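Local coordinates for protein AxyAgu115A (Amphibacillus xylanus NBRC 15112, PDB 6NPS) that is a family GH115 alpha-glucuronidase that probably removes alpha-linked glucuronic acid side groups from xylan, at residues K333-K336 against N342-E345; D504-L509 against A569-P574; G144-R149 against D560-T565; K487-Q492 against E508-Y513. The protein carries 3 engineered substitutions. All coordinates share one frame; numbering follows the deposited sequence.

Overall arrangement
From the N terminus, the loop at 144-149 opens contact 3, which closes at 560-565 only after more than 400 residues. Within that long span contact 1 is a small local closure, joining the end of helix 317-338 to the loop before strand 348-351. Contact 4 also falls inside the span and ties helix 482-494 to helix 500-519. Contact 2 starts on that second helix, shares Glu-508 and Leu-509 with contact 4, and closes on helix 564-596 beyond the end of contact 3, so contacts 2 and 3 cross. Contacts 2, 3 and 4 cluster around the helical region, whereas contact 1 lies 46 to 49 Å from them, centre to centre.

Contact 1 (K333-K336 against N342-E345); sequences KLIK and NLKE
Chi1 of Ile-335 (-70°) sets CG1 beside the backbone N and leaves the CG2 methyl anti to it, directed from helix 317-338 at Leu-343, whose own chi1 of -139° is unstaggered. The two methyls CG2 of Ile-335 and CD1 of Leu-343 meet at 3.8 Å, and the side chains cross at about a right angle. The other methyl of the leucine, CD2, lies 3.9 Å from CD of Lys-336, so the fork of Leu-343 divides its two branches between neighbouring residues of the helix. CD of Lys-336 does the touching; beyond it the chain bends at chi3 and chi4 (-81°), which sets the course of the amine end. The lysine flanks the leucine on the more exposed side, while Ile-335 forms the buried side. The backbones are near each other here, with CA of Lys-336 6.0 Å from CA of Leu-343. Leu-343 is presented by a tight 3-10 turn, in which N of Glu-345 donates to O of Asn-342 at 2.8 Å. Just before it, N of Asn-342 is bonded to OD1 of Asn-340. Ile-335 continues inward onto Leu-288 of helix 277-291 and onto Ile-298 and Ile-300 of strand 298-300, and Leu-343 also touches Arg-348. The contact thus lies at the return of a beta-alpha-beta unit, where helix 317-338 links the adjacent parallel strands 298-300 and 348-351.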
# COMPACT_ATOMS: atom_id res chain seq x y z
N LYS A 333 -18.33 56.64 -8.07
CA LYS A 333 -18.88 57.89 -7.54
C LYS A 333 -17.96 58.47 -6.47
O LYS A 333 -17.67 59.67 -6.46
CB LYS A 333 -20.28 57.66 -6.97
CG LYS A 333 -21.23 58.83 -7.16
CD LYS A 333 -22.19 58.97 -5.99
CE LYS A 333 -22.66 60.40 -5.82
NZ LYS A 333 -23.33 60.62 -4.51
N LEU A 334 -17.50 57.61 -5.57
CA LEU A 334 -16.51 57.98 -4.57
C LEU A 334 -15.22 58.49 -5.21
O LEU A 334 -14.68 59.53 -4.82
CB LEU A 334 -16.25 56.79 -3.66
CG LEU A 334 -17.38 56.44 -2.69
CD1 LEU A 334 -16.87 55.23 -1.90
CD2 LEU A 334 -17.74 57.63 -1.81
N ILE A 335 -14.75 57.80 -6.24
CA ILE A 335 -13.48 58.20 -6.86
C ILE A 335 -13.61 59.58 -7.50
O ILE A 335 -12.76 60.45 -7.28
CB ILE A 335 -13.02 57.10 -7.84
CG1 ILE A 335 -12.58 55.87 -7.05
CG2 ILE A 335 -11.89 57.63 -8.74
CD1 ILE A 335 -12.49 54.59 -7.89
N LYS A 336 -14.72 59.81 -8.17
CA LYS A 336 -14.96 61.10 -8.78
C LYS A 336 -15.01 62.21 -7.72
O LYS A 336 -14.58 63.33 -7.99
CB LYS A 336 -16.26 61.07 -9.58
CG LYS A 336 -16.08 61.33 -11.07
CD LYS A 336 -17.25 60.80 -11.87
CE LYS A 336 -17.69 61.78 -12.94
NZ LYS A 336 -18.57 62.85 -12.39
N ASN A 342 -12.43 63.79 -13.13
CA ASN A 342 -12.31 63.19 -14.45
C ASN A 342 -11.94 61.72 -14.32
O ASN A 342 -10.76 61.37 -14.25
CB ASN A 342 -11.27 63.93 -15.29
CG ASN A 342 -11.40 63.65 -16.77
OD1 ASN A 342 -12.18 62.79 -17.18
ND2 ASN A 342 -10.64 64.38 -17.58
N LEU A 343 -12.95 60.87 -14.28
CA LEU A 343 -12.74 59.43 -14.12
C LEU A 343 -11.72 58.86 -15.11
O LEU A 343 -10.94 57.97 -14.76
CB LEU A 343 -14.09 58.75 -14.26
CG LEU A 343 -14.47 57.59 -13.35
CD1 LEU A 343 -13.88 57.79 -11.93
CD2 LEU A 343 -16.00 57.46 -13.34
N LYS A 344 -11.70 59.36 -16.36
CA LYS A 344 -10.75 58.82 -17.33
C LYS A 344 -9.30 59.07 -16.93
O LYS A 344 -8.41 58.36 -17.40
CB LYS A 344 -11.00 59.42 -18.71
CG LYS A 344 -12.27 58.91 -19.36
CD LYS A 344 -12.35 59.27 -20.84
CE LYS A 344 -13.68 58.80 -21.44
NZ LYS A 344 -13.88 59.23 -22.85
N GLU A 345 -9.04 60.06 -16.08
CA GLU A 345 -7.69 60.30 -15.61
C GLU A 345 -7.31 59.43 -14.41
O GLU A 345 -6.19 59.55 -13.91
CB GLU A 345 -7.50 61.77 -15.23
CG GLU A 345 -7.54 62.71 -16.43
CD GLU A 345 -7.00 64.09 -16.11
OE1 GLU A 345 -5.82 64.36 -16.45
OE2 GLU A 345 -7.74 64.91 -15.51

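Contact 2 (D504-L509 against A569-P574); sequences DKVFEL and ALVYYP
Val-571 points its CB at helix 500-519 and sets one methyl against each of two residues there, Val-506 and Leu-509. From CB the chain forks at once. CG1, anti to the backbone N (chi1 179°), is the branch that meets Leu-509: it lies 3.7 Å from the leucine methyl CD1 and 4.1 Å from the leucine CB, and so lies along that side chain rather than at its end alone. CG2, the branch beside the backbone N, turns to the other residue and approaches CG1 of Val-506 at 4.0 Å. Both pairs of side chains cross at about a right angle, and all three residues are buried. Val-506 and Leu-509 are three residues apart, nearly one helical turn, so the forked valine spans two successive positions on the same helix face. The backbones come near at this point, CA of Leu-509 being 7.3 Å from CA of Val-571. The second helix is irregular here: it has a wider pi-type turn at 569-572 and is kinked at Pro-574, whose N has no bond to the preceding turn. Around the contact, Val-506 also packs on Leu-555 of helix 537-558 and on Ile-490 of helix 482-494, while Leu-509 reaches Tyr-567 and Thr-575. This is apolar helix-helix packing, in the helical region where helices 482-494, 500-519, 537-558 and 564-596 come together.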
# COMPACT_ATOMS: atom_id res chain seq x y z
N ASP A 504 28.79 27.78 -18.58
CA ASP A 504 27.89 26.83 -19.20
C ASP A 504 27.45 25.77 -18.20
O ASP A 504 26.38 25.18 -18.35
CB ASP A 504 28.49 26.16 -20.43
CG ASP A 504 27.42 25.44 -21.28
OD1 ASP A 504 26.78 26.10 -22.15
OD2 ASP A 504 27.18 24.24 -21.06
N LYS A 505 28.25 25.51 -17.18
CA LYS A 505 27.78 24.62 -16.13
C LYS A 505 26.64 25.27 -15.35
O LYS A 505 25.65 24.60 -15.03
CB LYS A 505 28.94 24.23 -15.22
CG LYS A 505 29.92 23.24 -15.92
CD LYS A 505 31.14 22.95 -15.05
CE LYS A 505 32.05 21.96 -15.78
NZ LYS A 505 33.18 21.60 -14.91
N VAL A 506 26.75 26.57 -15.05
CA VAL A 506 25.64 27.28 -14.41
C VAL A 506 24.38 27.17 -15.26
O VAL A 506 23.28 26.96 -14.75
CB VAL A 506 25.99 28.75 -14.13
CG1 VAL A 506 24.73 29.51 -13.60
CG2 VAL A 506 27.16 28.81 -13.14
N PHE A 507 24.52 27.29 -16.58
CA PHE A 507 23.35 27.13 -17.45
C PHE A 507 22.74 25.74 -17.30
O PHE A 507 21.51 25.60 -17.18
CB PHE A 507 23.72 27.40 -18.91
CG PHE A 507 22.58 27.13 -19.84
CD1 PHE A 507 21.51 28.02 -19.93
CD2 PHE A 507 22.52 25.95 -20.56
CE1 PHE A 507 20.43 27.75 -20.75
CE2 PHE A 507 21.45 25.67 -21.39
CZ PHE A 507 20.39 26.59 -21.48
N GLU A 508 23.56 24.67 -17.31
CA GLU A 508 23.02 23.33 -17.07
C GLU A 508 22.24 23.25 -15.76
O GLU A 508 21.23 22.55 -15.69
CB GLU A 508 24.14 22.29 -17.02
CG GLU A 508 24.86 22.07 -18.34
CD GLU A 508 25.88 20.92 -18.24
OE1 GLU A 508 25.48 19.76 -18.00
OE2 GLU A 508 27.10 21.19 -18.39
N LEU A 509 22.75 23.89 -14.69
CA LEU A 509 22.10 23.82 -13.38
C LEU A 509 20.74 24.51 -13.40
O LEU A 509 19.74 23.96 -12.92
CB LEU A 509 22.97 24.48 -12.29
CG LEU A 509 24.26 23.74 -11.99
CD1 LEU A 509 25.11 24.47 -10.97
CD2 LEU A 509 23.94 22.32 -11.49
N ALA A 569 22.97 31.79 -3.19
CA ALA A 569 21.57 32.20 -3.17
C ALA A 569 20.91 32.08 -4.54
O ALA A 569 19.72 31.76 -4.62
CB ALA A 569 21.46 33.64 -2.66
N LEU A 570 21.66 32.27 -5.63
CA LEU A 570 21.06 32.28 -6.95
C LEU A 570 21.11 30.91 -7.64
O LEU A 570 20.28 30.65 -8.52
CB LEU A 570 21.76 33.32 -7.85
CG LEU A 570 21.57 34.81 -7.44
CD1 LEU A 570 22.32 35.79 -8.35
CD2 LEU A 570 20.08 35.21 -7.37
N VAL A 571 22.11 30.08 -7.35
CA VAL A 571 22.27 28.86 -8.14
C VAL A 571 22.28 27.64 -7.22
O VAL A 571 21.49 26.70 -7.39
CB VAL A 571 23.55 28.94 -8.98
CG1 VAL A 571 23.73 27.65 -9.78
CG2 VAL A 571 23.50 30.17 -9.89
N TYR A 572 23.17 27.62 -6.23
CA TYR A 572 23.38 26.40 -5.47
C TYR A 572 22.15 26.04 -4.63
O TYR A 572 21.69 24.90 -4.65
CB TYR A 572 24.63 26.58 -4.58
CG TYR A 572 25.04 25.31 -3.85
CD1 TYR A 572 25.85 24.36 -4.48
CD2 TYR A 572 24.63 25.08 -2.53
CE1 TYR A 572 26.23 23.19 -3.79
CE2 TYR A 572 25.00 23.93 -1.85
CZ TYR A 572 25.80 23.00 -2.47
OH TYR A 572 26.17 21.88 -1.80
N TYR A 573 21.62 26.99 -3.86
CA TYR A 573 20.49 26.66 -2.99
C TYR A 573 19.24 26.23 -3.78
O TYR A 573 18.69 25.16 -3.49
CB TYR A 573 20.22 27.86 -2.05
CG TYR A 573 18.94 27.69 -1.27
CD1 TYR A 573 18.84 26.73 -0.28
CD2 TYR A 573 17.83 28.49 -1.53
CE1 TYR A 573 17.66 26.56 0.45
CE2 TYR A 573 16.66 28.34 -0.81
CZ TYR A 573 16.57 27.35 0.16
OH TYR A 573 15.41 27.16 0.86
N PRO A 574 18.75 26.99 -4.78
CA PRO A 574 17.62 26.48 -5.61
C PRO A 574 17.90 25.12 -6.26
O PRO A 574 16.99 24.29 -6.35
CB PRO A 574 17.46 27.55 -6.71
CG PRO A 574 18.21 28.69 -6.27
CD PRO A 574 19.22 28.30 -5.23

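Contact 3 (G144-R149 against D560-T565); sequences GVLPAR and DQQHFT
At the N-cap of helix 564-596, His-563 turns the edge of its ring toward the backbone of Leu-146, in the loop 144-149. The carbonyl O of Leu-146 lies near the ring plane, 3.8 Å from NE2 of His-563. Beside it, CD1 of Leu-146 touches CG of Gln-562 at 3.5 Å, the two side chains crossing at about a right angle; CG of Gln-562 stands anti to its backbone N (chi1 -155°), which brings the extended chain across the leucine methyl. The imidazole is held from its other side by a His-carboxylate bond: ND1 of His-563 donates to OD2 of Asp-560 at 2.8 Å, nearly straight at 163°; OD2 accepts through its syn lone pair and lies almost in the imidazole plane (11° out). OD1 of Asp-560 takes a second, weak bond from the same ND1. Two waters bridge the segments. One donates to O of Pro-147 at 2.7 Å and is hydrogen-bonded to NE2 of His-563 at 3.1 Å; the other lies 3.1 Å from both O of Gly-144 and O of Gln-562. A leucine in place of His-563 would probably leave the Asp-560 carboxylate without its ring partner and the water on Pro-147 without its second mate. The carboxylate is likely to limit rotation of the ring, and an aliphatic touch by Leu-146 is combined with polar links that run through water.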
# COMPACT_ATOMS: atom_id res chain seq x y z
N GLY A 144 23.11 40.45 -3.20
CA GLY A 144 24.54 40.63 -2.96
C GLY A 144 25.43 40.23 -4.13
O GLY A 144 26.47 39.62 -3.93
N VAL A 145 25.04 40.58 -5.35
CA VAL A 145 25.87 40.29 -6.52
C VAL A 145 26.85 41.45 -6.69
O VAL A 145 26.50 42.51 -7.19
CB VAL A 145 25.02 40.08 -7.78
CG1 VAL A 145 25.92 39.78 -9.00
CG2 VAL A 145 24.02 38.95 -7.52
N LEU A 146 28.12 41.23 -6.30
CA LEU A 146 29.13 42.29 -6.42
C LEU A 146 29.61 42.42 -7.87
O LEU A 146 29.93 41.41 -8.50
CB LEU A 146 30.33 42.00 -5.53
CG LEU A 146 30.03 42.09 -4.04
CD1 LEU A 146 31.24 41.62 -3.25
CD2 LEU A 146 29.63 43.51 -3.65
N PRO A 147 29.72 43.63 -8.41
CA PRO A 147 30.18 43.75 -9.80
C PRO A 147 31.68 43.52 -9.92
O PRO A 147 32.45 43.72 -8.97
CB PRO A 147 29.80 45.19 -10.17
CG PRO A 147 29.76 45.92 -8.91
CD PRO A 147 29.32 44.92 -7.84
N ALA A 148 32.10 43.09 -11.10
CA ALA A 148 33.54 43.02 -11.38
C ALA A 148 34.19 44.40 -11.23
O ALA A 148 33.62 45.41 -11.63
CB ALA A 148 33.79 42.47 -12.78
N ARG A 149 35.35 44.43 -10.59
CA ARG A 149 36.12 45.66 -10.43
C ARG A 149 36.68 46.15 -11.77
O ARG A 149 37.04 45.35 -12.64
CB ARG A 149 37.26 45.43 -9.43
CG ARG A 149 36.75 45.15 -8.02
CD ARG A 149 36.15 46.43 -7.38
NE ARG A 149 37.16 47.48 -7.39
CZ ARG A 149 38.00 47.72 -6.39
NH1 ARG A 149 37.94 47.01 -5.28
NH2 ARG A 149 38.91 48.69 -6.51
N ASP A 560 35.02 32.06 -5.84
CA ASP A 560 35.81 32.77 -4.84
C ASP A 560 34.93 33.27 -3.70
O ASP A 560 33.71 33.39 -3.82
CB ASP A 560 36.55 33.94 -5.49
CG ASP A 560 35.61 35.00 -6.02
OD1 ASP A 560 35.25 35.90 -5.24
OD2 ASP A 560 35.21 34.91 -7.20
N GLN A 561 35.58 33.59 -2.57
CA GLN A 561 34.89 33.99 -1.34
C GLN A 561 33.98 35.20 -1.57
O GLN A 561 32.87 35.25 -1.02
CB GLN A 561 35.91 34.34 -0.27
CG GLN A 561 36.86 35.42 -0.80
CD GLN A 561 38.18 35.49 -0.09
OE1 GLN A 561 38.28 35.81 1.10
NE2 GLN A 561 39.21 35.13 -0.82
N GLN A 562 34.44 36.18 -2.35
CA GLN A 562 33.70 37.41 -2.56
C GLN A 562 32.38 37.15 -3.27
O GLN A 562 31.42 37.89 -3.08
CB GLN A 562 34.57 38.38 -3.37
CG GLN A 562 34.22 39.83 -3.18
CD GLN A 562 35.26 40.79 -3.76
OE1 GLN A 562 36.18 40.38 -4.47
NE2 GLN A 562 35.09 42.08 -3.47
N HIS A 563 32.30 36.11 -4.09
CA HIS A 563 31.09 35.90 -4.87
C HIS A 563 30.34 34.66 -4.44
O HIS A 563 29.35 34.29 -5.09
CB HIS A 563 31.46 35.85 -6.37
CG HIS A 563 32.16 37.09 -6.85
ND1 HIS A 563 33.52 37.14 -7.06
CD2 HIS A 563 31.68 38.32 -7.16
CE1 HIS A 563 33.86 38.35 -7.48
NE2 HIS A 563 32.77 39.09 -7.54
N PHE A 564 30.76 34.03 -3.33
CA PHE A 564 30.10 32.82 -2.85
C PHE A 564 28.62 33.06 -2.54
O PHE A 564 27.76 32.26 -2.92
CB PHE A 564 30.81 32.26 -1.61
CG PHE A 564 30.18 31.01 -1.08
CD1 PHE A 564 30.47 29.77 -1.65
CD2 PHE A 564 29.32 31.07 0.01
CE1 PHE A 564 29.89 28.61 -1.17
CE2 PHE A 564 28.74 29.89 0.52
CZ PHE A 564 29.02 28.68 -0.07
N THR A 565 28.31 34.16 -1.84
CA THR A 565 26.93 34.39 -1.42
C THR A 565 25.98 34.42 -2.61
O THR A 565 24.89 33.82 -2.57
CB THR A 565 26.85 35.71 -0.62
OG1 THR A 565 27.49 35.55 0.66
CG2 THR A 565 25.42 36.10 -0.39
O HOH W 1 28.40 37.27 -3.43
O HOH W 2 33.77 41.97 -7.44

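Contact 4 (K487-Q492 against E508-Y513); sequences KQWIEQ and ELLNGY
Successive helices 482-494 and 500-519, linked by a short loop, are packed together where Leu-510 enters between Trp-489 and Ile-490. A single methyl does the work: CD1 of Leu-510 lies 3.6 Å from CZ3 of Trp-489, on the benzene part of the indole, and 3.9 Å from its neighbour CE3. The same methyl meets Ile-490 tip to tip, at 3.8 Å from CG1 and 4.0 Å from CD1. The indole is brought there by its chi1 of -174°, with CG anti to the backbone N, and it crosses the leucine at about a right angle. The pair forms a helix-loop-helix element within the helical region that also includes helices 537-558 and 564-596, and it packs at an ordinary helix-packing distance, with CA of Ile-490 9.3 Å from CA of Leu-510. The other leucine methyl, CD2, turns to the edge of the Tyr-513 ring, in its plane. The Trp-489 side chain is tied by a weak bond from NE1 to OG of Ser-462. Elsewhere on the same pair of helices, Lys-487 makes a cation-pi contact with Phe-507, and Glu-491 forms a salt bridge with Lys-503.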
# COMPACT_ATOMS: atom_id res chain seq x y z
N LYS A 487 21.43 32.54 -20.50
CA LYS A 487 22.86 32.72 -20.58
C LYS A 487 23.23 34.18 -20.38
O LYS A 487 24.24 34.48 -19.75
CB LYS A 487 23.39 32.22 -21.93
CG LYS A 487 23.20 30.71 -22.06
CD LYS A 487 23.78 30.23 -23.41
CE LYS A 487 24.11 28.74 -23.34
NZ LYS A 487 23.15 27.88 -24.08
N GLN A 488 22.44 35.09 -20.95
CA GLN A 488 22.69 36.51 -20.69
C GLN A 488 22.49 36.85 -19.22
O GLN A 488 23.19 37.72 -18.66
CB GLN A 488 21.78 37.38 -21.58
CG GLN A 488 22.31 37.38 -23.01
CD GLN A 488 21.44 38.13 -24.01
OE1 GLN A 488 20.95 39.23 -23.74
NE2 GLN A 488 21.27 37.54 -25.19
N TRP A 489 21.51 36.22 -18.58
CA TRP A 489 21.30 36.48 -17.16
C TRP A 489 22.48 35.96 -16.33
O TRP A 489 22.90 36.62 -15.38
CB TRP A 489 19.98 35.84 -16.73
CG TRP A 489 19.52 36.13 -15.34
CD1 TRP A 489 18.70 37.18 -14.93
CD2 TRP A 489 19.78 35.34 -14.17
NE1 TRP A 489 18.46 37.08 -13.57
CE2 TRP A 489 19.11 35.96 -13.08
CE3 TRP A 489 20.51 34.15 -13.94
CZ2 TRP A 489 19.16 35.44 -11.78
CZ3 TRP A 489 20.58 33.65 -12.65
CH2 TRP A 489 19.90 34.29 -11.58
N ILE A 490 23.02 34.79 -16.69
CA ILE A 490 24.20 34.26 -16.00
C ILE A 490 25.39 35.21 -16.16
O ILE A 490 26.12 35.48 -15.20
CB ILE A 490 24.52 32.85 -16.53
CG1 ILE A 490 23.45 31.90 -16.04
CG2 ILE A 490 25.95 32.39 -16.09
CD1 ILE A 490 23.36 30.62 -16.88
N GLU A 491 25.60 35.74 -17.37
CA GLU A 491 26.69 36.68 -17.59
C GLU A 491 26.54 37.92 -16.71
O GLU A 491 27.52 38.45 -16.18
CB GLU A 491 26.73 37.09 -19.06
CG GLU A 491 27.99 37.82 -19.46
CD GLU A 491 29.18 36.89 -19.46
OE1 GLU A 491 30.31 37.34 -19.15
OE2 GLU A 491 28.97 35.70 -19.75
N GLN A 492 25.30 38.40 -16.57
CA GLN A 492 25.00 39.59 -15.77
C GLN A 492 25.33 39.37 -14.29
O GLN A 492 25.84 40.27 -13.62
CB GLN A 492 23.54 39.95 -15.97
CG GLN A 492 23.02 41.20 -15.29
CD GLN A 492 21.55 41.45 -15.69
OE1 GLN A 492 20.65 40.69 -15.30
NE2 GLN A 492 21.33 42.47 -16.51
N GLU A 508 23.56 24.67 -17.31
CA GLU A 508 23.02 23.33 -17.07
C GLU A 508 22.24 23.25 -15.76
O GLU A 508 21.23 22.55 -15.69
CB GLU A 508 24.14 22.29 -17.02
CG GLU A 508 24.86 22.07 -18.34
CD GLU A 508 25.88 20.92 -18.24
OE1 GLU A 508 25.48 19.76 -18.00
OE2 GLU A 508 27.10 21.19 -18.39
N LEU A 509 22.75 23.89 -14.69
CA LEU A 509 22.10 23.82 -13.38
C LEU A 509 20.74 24.51 -13.40
O LEU A 509 19.74 23.96 -12.92
CB LEU A 509 22.97 24.48 -12.29
CG LEU A 509 24.26 23.74 -11.99
CD1 LEU A 509 25.11 24.47 -10.97
CD2 LEU A 509 23.94 22.32 -11.49
N LEU A 510 20.69 25.74 -13.94
CA LEU A 510 19.45 26.53 -13.87
C LEU A 510 18.39 25.95 -14.78
O LEU A 510 17.23 25.77 -14.37
CB LEU A 510 19.72 28.00 -14.27
CG LEU A 510 20.69 28.78 -13.42
CD1 LEU A 510 20.78 30.25 -13.91
CD2 LEU A 510 20.20 28.72 -12.00
N ASN A 511 18.78 25.65 -16.02
CA ASN A 511 17.87 25.02 -16.96
C ASN A 511 17.48 23.63 -16.48
O ASN A 511 16.31 23.23 -16.58
CB ASN A 511 18.54 24.93 -18.33
CG ASN A 511 17.54 24.77 -19.44
OD1 ASN A 511 16.86 25.72 -19.81
ND2 ASN A 511 17.43 23.55 -19.96
N GLY A 512 18.45 22.90 -15.94
CA GLY A 512 18.24 21.60 -15.34
C GLY A 512 17.27 21.55 -14.19
O GLY A 512 16.28 20.82 -14.26
N TYR A 513 17.52 22.29 -13.10
CA TYR A 513 16.63 22.15 -11.95
C TYR A 513 15.23 22.67 -12.27
O TYR A 513 14.23 22.09 -11.80
CB TYR A 513 17.23 22.82 -10.69
CG TYR A 513 16.81 24.26 -10.41
CD1 TYR A 513 15.56 24.55 -9.84
CD2 TYR A 513 17.69 25.33 -10.64
CE1 TYR A 513 15.18 25.87 -9.55
CE2 TYR A 513 17.29 26.69 -10.36
CZ TYR A 513 16.04 26.92 -9.82
OH TYR A 513 15.64 28.25 -9.55